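Long-range contacts in CdiA toxin (PDB 5T87), which probably acts as a toxin in contact-dependent growth inhibition, this chain being its C-terminal catalytic domain in complex with the CdiI immunity protein: residues Val10-Ser14 with Arg24-Asp28; Gly32-Val36 with His48-Trp52. All blocks are in the same frame, centred on the assembly; numbering follows the deposited sequence.

Interaction 1. Residues Val10-Ser14 with Arg24-Asp28; sequences VLENS and RVSVD
S14 meets R24 and S26 where the end of helix 7-12 packs on one face of an antiparallel sheet. The partner is strand 21-27. R24 and S26 point toward the helix end, while V25 and V27 point away from it.

S14 is buried and is gripped side-on by R24 through two nitrogens. R24 NE donates to S14 OG at 2.8 Å, with the hydroxyl oxygen in the guanidinium plane. R24 NH1 donates to S14 O at 3.1 Å, and this bond is nearly straight at 166°. The carbonyl takes it from above its plane. The R24 chain bends at chi3 (73°), which turns the NE/NH1 edge of the guanidinium toward S14. Together the two bonds limit rotation of the guanidinium. The S14 backbone is also tied to the helix end, since S14 N donates to L11 O at 3.1 Å.

V10 lies one helical turn earlier and uses both methyl branches. CG1 of V10 rests on S26 CB at 3.7 Å. CG2 lies beside the D28 carboxylate, 3.6 Å from OD2, and the two side chains cross at about a right angle. V10 also packs on V35 and F37 of the neighbouring strand 34-41.

S26 sits between V10 and S14. Its CB lies 3.7 Å from S14 CB. Its hydroxyl is anti to the backbone N (chi1 -158°), directed at the last turn of the helix. There S26 OG donates to V10 O at 3.1 Å, tilted slightly from the carbonyl plane.

Interaction 2. Residues Gly32-Val36 with His48-Trp52; sequences GEFVV and HVRAW
V36 and H48 are paired by two backbone hydrogen bonds in the beta hairpin of strands 34-41 and 44-50. V36 N donates to H48 O and H48 N donates to V36 O, both at 3.0 Å. A third backbone bond, R50 N to F34 O at 2.8 Å, is almost straight at 172°. Between them V35 and V49 form a non-hydrogen-bonded pair.

Side-chain packing falls in two groups. V36 is packed against two flat groups of the other strand. It lies side by side with H48, and its CB sits over one imidazole face, 3.4 Å from NE2. Its CG2 covers one face of the R50 guanidinium, 3.7 Å from NE. F34 meets W52 farther along the chain. W52 CE3 lies over one face of the F34 ring, 3.5 Å from CZ and toward the rim. The two six-membered rings are oblique, with planes at 53°. On the same side of the sheet, L63 and M59 of helix 57-64 touch F34 and V36.

H48 and R50 also face the immunity protein. R50 NH2 forms a salt bridge with D108 of the CdiI chain, and the H48 ring meets the H72 ring of that chain. Within 48-52, the R50 side chain runs extended from CG to NE, which brings its NE beside H48. R50 NE donates to H48 NE2 at 3.1 Å, in the plane of the imidazole.

How the interactions relate
Along the chain, both segments of interaction 1 come before those of interaction 2. Their centres are about 10 Å apart. They share one antiparallel sheet, in which strands 21-27 and 34-41 are neighbours and strand 44-50 follows. Probable backbone hydrogen bonds join them, S26 N to V35 O and D28 N to E33 O. Interaction 1 fixes helix 7-12 to one face of the sheet. Interaction 2 holds the hairpin, and its F34, V36 and R50 side chains touch helix 57-64 on the other face. Both reach the CdiI chain: L11, E12 and R24 by packing, H48 and R50 also through their ring and charge contacts with that chain.

Interaction 1. Residues Val10-Ser14 with Arg24-Asp28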
ATOM      1  N   VAL E  10     -14.700   7.304  -6.452  1.00 70.12           N
ATOM      2  CA  VAL E  10     -14.471   7.025  -5.031  1.00 70.16           C
ATOM      3  C   VAL E  10     -13.147   7.648  -4.538  1.00 68.92           C
ATOM      4  O   VAL E  10     -13.082   8.153  -3.410  1.00 69.29           O
ATOM      5  CB  VAL E  10     -14.495   5.504  -4.749  1.00 71.13           C
ATOM      6  CG1 VAL E  10     -14.135   5.215  -3.299  1.00 71.06           C
ATOM      7  CG2 VAL E  10     -15.873   4.911  -5.056  1.00 74.61           C
ATOM      8  N   LEU E  11     -12.107   7.606  -5.382  1.00 67.18           N
ATOM      9  CA  LEU E  11     -10.836   8.298  -5.112  1.00 65.07           C
ATOM     10  C   LEU E  11     -11.007   9.813  -5.028  1.00 66.27           C
ATOM     11  O   LEU E  11     -10.489  10.434  -4.102  1.00 66.05           O
ATOM     12  CB  LEU E  11      -9.788   7.948  -6.184  1.00 63.18           C
ATOM     13  CG  LEU E  11      -8.416   8.651  -6.184  1.00 60.82           C
ATOM     14  CD1 LEU E  11      -7.714   8.517  -4.844  1.00 60.70           C
ATOM     15  CD2 LEU E  11      -7.541   8.096  -7.300  1.00 59.10           C
ATOM     16  N   GLU E  12     -11.718  10.399  -5.996  1.00 68.51           N
ATOM     17  CA  GLU E  12     -11.941  11.863  -6.026  1.00 69.45           C
ATOM     18  C   GLU E  12     -12.689  12.358  -4.774  1.00 71.71           C
ATOM     19  O   GLU E  12     -12.305  13.368  -4.190  1.00 70.16           O
ATOM     20  CB  GLU E  12     -12.644  12.292  -7.320  1.00 69.19           C
ATOM     21  CG  GLU E  12     -11.748  12.184  -8.556  1.00 69.08           C
ATOM     22  CD  GLU E  12     -12.482  12.298  -9.899  1.00 70.83           C
ATOM     23  OE1 GLU E  12     -13.728  12.313  -9.921  1.00 75.14           O
ATOM     24  OE2 GLU E  12     -11.821  12.362 -10.959  1.00 69.40           O
ATOM     25  N   ASN E  13     -13.697  11.612  -4.322  1.00 75.15           N
ATOM     26  CA  ASN E  13     -14.417  11.960  -3.091  1.00 79.87           C
ATOM     27  C   ASN E  13     -13.782  11.351  -1.821  1.00 79.81           C
ATOM     28  O   ASN E  13     -14.481  11.164  -0.826  1.00 84.20           O
ATOM     29  CB  ASN E  13     -15.911  11.561  -3.198  1.00 84.17           C
ATOM     30  CG  ASN E  13     -16.632  12.257  -4.349  1.00 86.53           C
ATOM     31  OD1 ASN E  13     -17.077  11.602  -5.289  1.00 89.09           O
ATOM     32  ND2 ASN E  13     -16.747  13.590  -4.283  1.00 87.12           N
ATOM     33  N   SER E  14     -12.477  11.056  -1.841  1.00 77.98           N
ATOM     34  CA  SER E  14     -11.771  10.466  -0.678  1.00 76.75           C
ATOM     35  C   SER E  14     -11.136  11.553   0.192  1.00 76.59           C
ATOM     36  O   SER E  14     -11.071  12.704  -0.210  1.00 77.90           O
ATOM     37  CB  SER E  14     -10.691   9.469  -1.132  1.00 73.92           C
ATOM     38  OG  SER E  14      -9.591  10.115  -1.752  1.00 72.14           O
ATOM     39  N   ARG E  24      -5.135   7.739   1.905  1.00 65.66           N
ATOM     40  CA  ARG E  24      -6.488   8.261   1.936  1.00 68.14           C
ATOM     41  C   ARG E  24      -7.484   7.143   2.196  1.00 70.83           C
ATOM     42  O   ARG E  24      -7.144   5.953   2.111  1.00 69.14           O
ATOM     43  CB  ARG E  24      -6.851   8.912   0.599  1.00 67.98           C
ATOM     44  CG  ARG E  24      -5.816   9.867   0.039  1.00 68.14           C
ATOM     45  CD  ARG E  24      -6.344  10.573  -1.199  1.00 68.81           C
ATOM     46  NE  ARG E  24      -7.365  11.581  -0.886  1.00 70.46           N
ATOM     47  CZ  ARG E  24      -7.129  12.813  -0.419  1.00 71.20           C
ATOM     48  NH1 ARG E  24      -8.149  13.630  -0.180  1.00 72.39           N
ATOM     49  NH2 ARG E  24      -5.893  13.239  -0.180  1.00 70.33           N
ATOM     50  N   VAL E  25      -8.724   7.550   2.478  1.00 74.20           N
ATOM     51  CA  VAL E  25      -9.850   6.628   2.723  1.00 76.68           C
ATOM     52  C   VAL E  25     -11.175   7.217   2.215  1.00 78.73           C
ATOM     53  O   VAL E  25     -11.381   8.434   2.278  1.00 80.64           O
ATOM     54  CB  VAL E  25      -9.962   6.246   4.227  1.00 77.10           C
ATOM     55  CG1 VAL E  25     -10.181   7.468   5.115  1.00 77.11           C
ATOM     56  CG2 VAL E  25     -11.059   5.215   4.448  1.00 78.46           C
ATOM     57  N   SER E  26     -12.056   6.352   1.711  1.00 81.18           N
ATOM     58  CA  SER E  26     -13.394   6.750   1.238  1.00 83.53           C
ATOM     59  C   SER E  26     -14.429   5.637   1.475  1.00 87.74           C
ATOM     60  O   SER E  26     -14.096   4.566   1.999  1.00 88.33           O
ATOM     61  CB  SER E  26     -13.331   7.092  -0.251  1.00 82.15           C
ATOM     62  OG  SER E  26     -14.398   7.939  -0.641  1.00 84.26           O
ATOM     63  N   VAL E  27     -15.678   5.900   1.085  1.00 90.69           N
ATOM     64  CA  VAL E  27     -16.737   4.878   1.080  1.00 93.62           C
ATOM     65  C   VAL E  27     -17.528   4.976  -0.229  1.00 93.15           C
ATOM     66  O   VAL E  27     -17.865   6.075  -0.665  1.00 95.19           O
ATOM     67  CB  VAL E  27     -17.656   4.983   2.329  1.00 96.53           C
ATOM     68  CG1 VAL E  27     -18.329   6.349   2.428  1.00 97.34           C
ATOM     69  CG2 VAL E  27     -18.693   3.867   2.344  1.00 99.27           C
ATOM     70  N   ASP E  28     -17.801   3.834  -0.858  1.00 93.08           N
ATOM     71  CA  ASP E  28     -18.520   3.808  -2.132  1.00 94.39           C
ATOM     72  C   ASP E  28     -20.005   4.096  -1.849  1.00 98.59           C
ATOM     73  O   ASP E  28     -20.649   3.304  -1.153  1.00100.72           O
ATOM     74  CB  ASP E  28     -18.342   2.446  -2.820  1.00 93.94           C
ATOM     75  CG  ASP E  28     -18.609   2.499  -4.318  1.00 93.56           C
ATOM     76  OD1 ASP E  28     -19.583   3.163  -4.740  1.00 95.03           O
ATOM     77  OD2 ASP E  28     -17.845   1.863  -5.076  1.00 91.94           O
TER

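Interaction 2. Residues Gly32-Val36 with His48-Trp52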
ATOM      1  N   GLY E  32     -21.333   0.517  -1.146  1.00102.85           N
ATOM      2  CA  GLY E  32     -21.222   0.546   0.326  1.00102.86           C
ATOM      3  C   GLY E  32     -19.915   0.052   0.944  1.00100.50           C
ATOM      4  O   GLY E  32     -19.775   0.046   2.168  1.00 99.14           O
ATOM      5  N   GLU E  33     -18.958  -0.354   0.111  1.00 98.21           N
ATOM      6  CA  GLU E  33     -17.668  -0.871   0.583  1.00 96.47           C
ATOM      7  C   GLU E  33     -16.751   0.262   1.075  1.00 93.03           C
ATOM      8  O   GLU E  33     -16.875   1.403   0.623  1.00 90.86           O
ATOM      9  CB  GLU E  33     -16.989  -1.667  -0.539  1.00 96.17           C
ATOM     10  CG  GLU E  33     -16.453  -0.811  -1.694  1.00 95.10           C
ATOM     11  CD  GLU E  33     -16.454  -1.504  -3.056  1.00 96.67           C
ATOM     12  OE1 GLU E  33     -16.828  -2.696  -3.150  1.00 99.10           O
ATOM     13  OE2 GLU E  33     -16.083  -0.837  -4.052  1.00 96.09           O
ATOM     14  N   PHE E  34     -15.858  -0.062   2.013  1.00 91.23           N
ATOM     15  CA  PHE E  34     -14.839   0.877   2.502  1.00 88.24           C
ATOM     16  C   PHE E  34     -13.537   0.637   1.747  1.00 82.39           C
ATOM     17  O   PHE E  34     -13.117  -0.515   1.583  1.00 80.67           O
ATOM     18  CB  PHE E  34     -14.610   0.711   4.005  1.00 91.36           C
ATOM     19  CG  PHE E  34     -15.855   0.884   4.825  1.00 97.02           C
ATOM     20  CD1 PHE E  34     -16.437   2.145   4.968  1.00 98.58           C
ATOM     21  CD2 PHE E  34     -16.464  -0.212   5.446  1.00100.51           C
ATOM     22  CE1 PHE E  34     -17.597   2.309   5.717  1.00102.86           C
ATOM     23  CE2 PHE E  34     -17.620  -0.052   6.195  1.00103.90           C
ATOM     24  CZ  PHE E  34     -18.189   1.209   6.331  1.00105.17           C
ATOM     25  N   VAL E  35     -12.902   1.732   1.306  1.00 78.40           N
ATOM     26  CA  VAL E  35     -11.743   1.685   0.388  1.00 74.21           C
ATOM     27  C   VAL E  35     -10.542   2.494   0.885  1.00 69.80           C
ATOM     28  O   VAL E  35     -10.687   3.670   1.234  1.00 68.35           O
ATOM     29  CB  VAL E  35     -12.106   2.207  -1.022  1.00 73.42           C
ATOM     30  CG1 VAL E  35     -10.957   1.952  -1.999  1.00 71.64           C
ATOM     31  CG2 VAL E  35     -13.389   1.556  -1.528  1.00 76.12           C
ATOM     32  N   VAL E  36      -9.369   1.848   0.886  1.00 67.30           N
ATOM     33  CA  VAL E  36      -8.087   2.466   1.249  1.00 63.84           C
ATOM     34  C   VAL E  36      -7.261   2.697  -0.018  1.00 61.12           C
ATOM     35  O   VAL E  36      -7.084   1.777  -0.833  1.00 59.49           O
ATOM     36  CB  VAL E  36      -7.277   1.564   2.200  1.00 64.90           C
ATOM     37  CG1 VAL E  36      -5.906   2.176   2.505  1.00 64.69           C
ATOM     38  CG2 VAL E  36      -8.044   1.288   3.487  1.00 66.65           C
ATOM     39  N   HIS E  48      -7.603  -0.776  -2.314  1.00 55.23           N
ATOM     40  CA  HIS E  48      -8.148  -2.076  -1.915  1.00 57.28           C
ATOM     41  C   HIS E  48      -9.362  -1.917  -1.025  1.00 58.11           C
ATOM     42  O   HIS E  48      -9.528  -0.885  -0.366  1.00 57.82           O
ATOM     43  CB  HIS E  48      -7.079  -2.945  -1.220  1.00 57.54           C
ATOM     44  CG  HIS E  48      -6.516  -2.340   0.028  1.00 56.91           C
ATOM     45  ND1 HIS E  48      -5.365  -1.584   0.029  1.00 57.69           N
ATOM     46  CD2 HIS E  48      -6.939  -2.381   1.312  1.00 56.57           C
ATOM     47  CE1 HIS E  48      -5.107  -1.178   1.258  1.00 56.92           C
ATOM     48  NE2 HIS E  48      -6.050  -1.643   2.054  1.00 56.73           N
ATOM     49  N   VAL E  49     -10.191  -2.960  -0.994  1.00 60.47           N
ATOM     50  CA  VAL E  49     -11.401  -2.985  -0.156  1.00 61.88           C
ATOM     51  C   VAL E  49     -11.085  -3.457   1.269  1.00 62.48           C
ATOM     52  O   VAL E  49     -10.283  -4.376   1.466  1.00 61.42           O
ATOM     53  CB  VAL E  49     -12.461  -3.932  -0.748  1.00 63.06           C
ATOM     54  CG1 VAL E  49     -13.736  -3.913   0.096  1.00 64.02           C
ATOM     55  CG2 VAL E  49     -12.752  -3.570  -2.198  1.00 63.96           C
ATOM     56  N   ARG E  50     -11.726  -2.842   2.254  1.00 64.82           N
ATOM     57  CA  ARG E  50     -11.616  -3.312   3.634  1.00 69.22           C
ATOM     58  C   ARG E  50     -12.971  -3.443   4.340  1.00 72.91           C
ATOM     59  O   ARG E  50     -13.940  -2.791   3.970  1.00 73.02           O
ATOM     60  CB  ARG E  50     -10.687  -2.399   4.441  1.00 68.59           C
ATOM     61  CG  ARG E  50      -9.202  -2.624   4.193  1.00 68.00           C
ATOM     62  CD  ARG E  50      -8.364  -2.053   5.331  1.00 67.64           C
ATOM     63  NE  ARG E  50      -6.950  -1.936   4.965  1.00 67.98           N
ATOM     64  CZ  ARG E  50      -5.991  -1.451   5.759  1.00 67.42           C
ATOM     65  NH1 ARG E  50      -6.258  -1.083   7.011  1.00 67.56           N
ATOM     66  NH2 ARG E  50      -4.743  -1.384   5.310  1.00 67.01           N
ATOM     67  N   ALA E  51     -13.007  -4.306   5.353  1.00 77.92           N
ATOM     68  CA  ALA E  51     -14.148  -4.431   6.264  1.00 82.73           C
ATOM     69  C   ALA E  51     -14.021  -3.419   7.417  1.00 85.43           C
ATOM     70  O   ALA E  51     -12.926  -3.204   7.938  1.00 87.08           O
ATOM     71  CB  ALA E  51     -14.215  -5.850   6.814  1.00 84.17           C
ATOM     72  N   TRP E  52     -15.143  -2.826   7.825  1.00 88.41           N
ATOM     73  CA  TRP E  52     -15.174  -1.798   8.878  1.00 89.82           C
ATOM     74  C   TRP E  52     -14.201  -2.030  10.061  1.00 90.64           C
ATOM     75  O   TRP E  52     -13.509  -1.104  10.476  1.00 88.50           O
ATOM     76  CB  TRP E  52     -16.609  -1.627   9.415  1.00 90.28           C
ATOM     77  CG  TRP E  52     -16.675  -0.646  10.539  1.00 91.11           C
ATOM     78  CD1 TRP E  52     -16.770  -0.933  11.868  1.00 92.35           C
ATOM     79  CD2 TRP E  52     -16.586   0.782  10.439  1.00 90.44           C
ATOM     80  NE1 TRP E  52     -16.764   0.228  12.604  1.00 93.30           N
ATOM     81  CE2 TRP E  52     -16.654   1.297  11.753  1.00 91.71           C
ATOM     82  CE3 TRP E  52     -16.472   1.676   9.369  1.00 89.10           C
ATOM     83  CZ2 TRP E  52     -16.609   2.672  12.026  1.00 90.76           C
ATOM     84  CZ3 TRP E  52     -16.426   3.041   9.640  1.00 88.73           C
ATOM     85  CH2 TRP E  52     -16.495   3.524  10.960  1.00 89.29           C
TER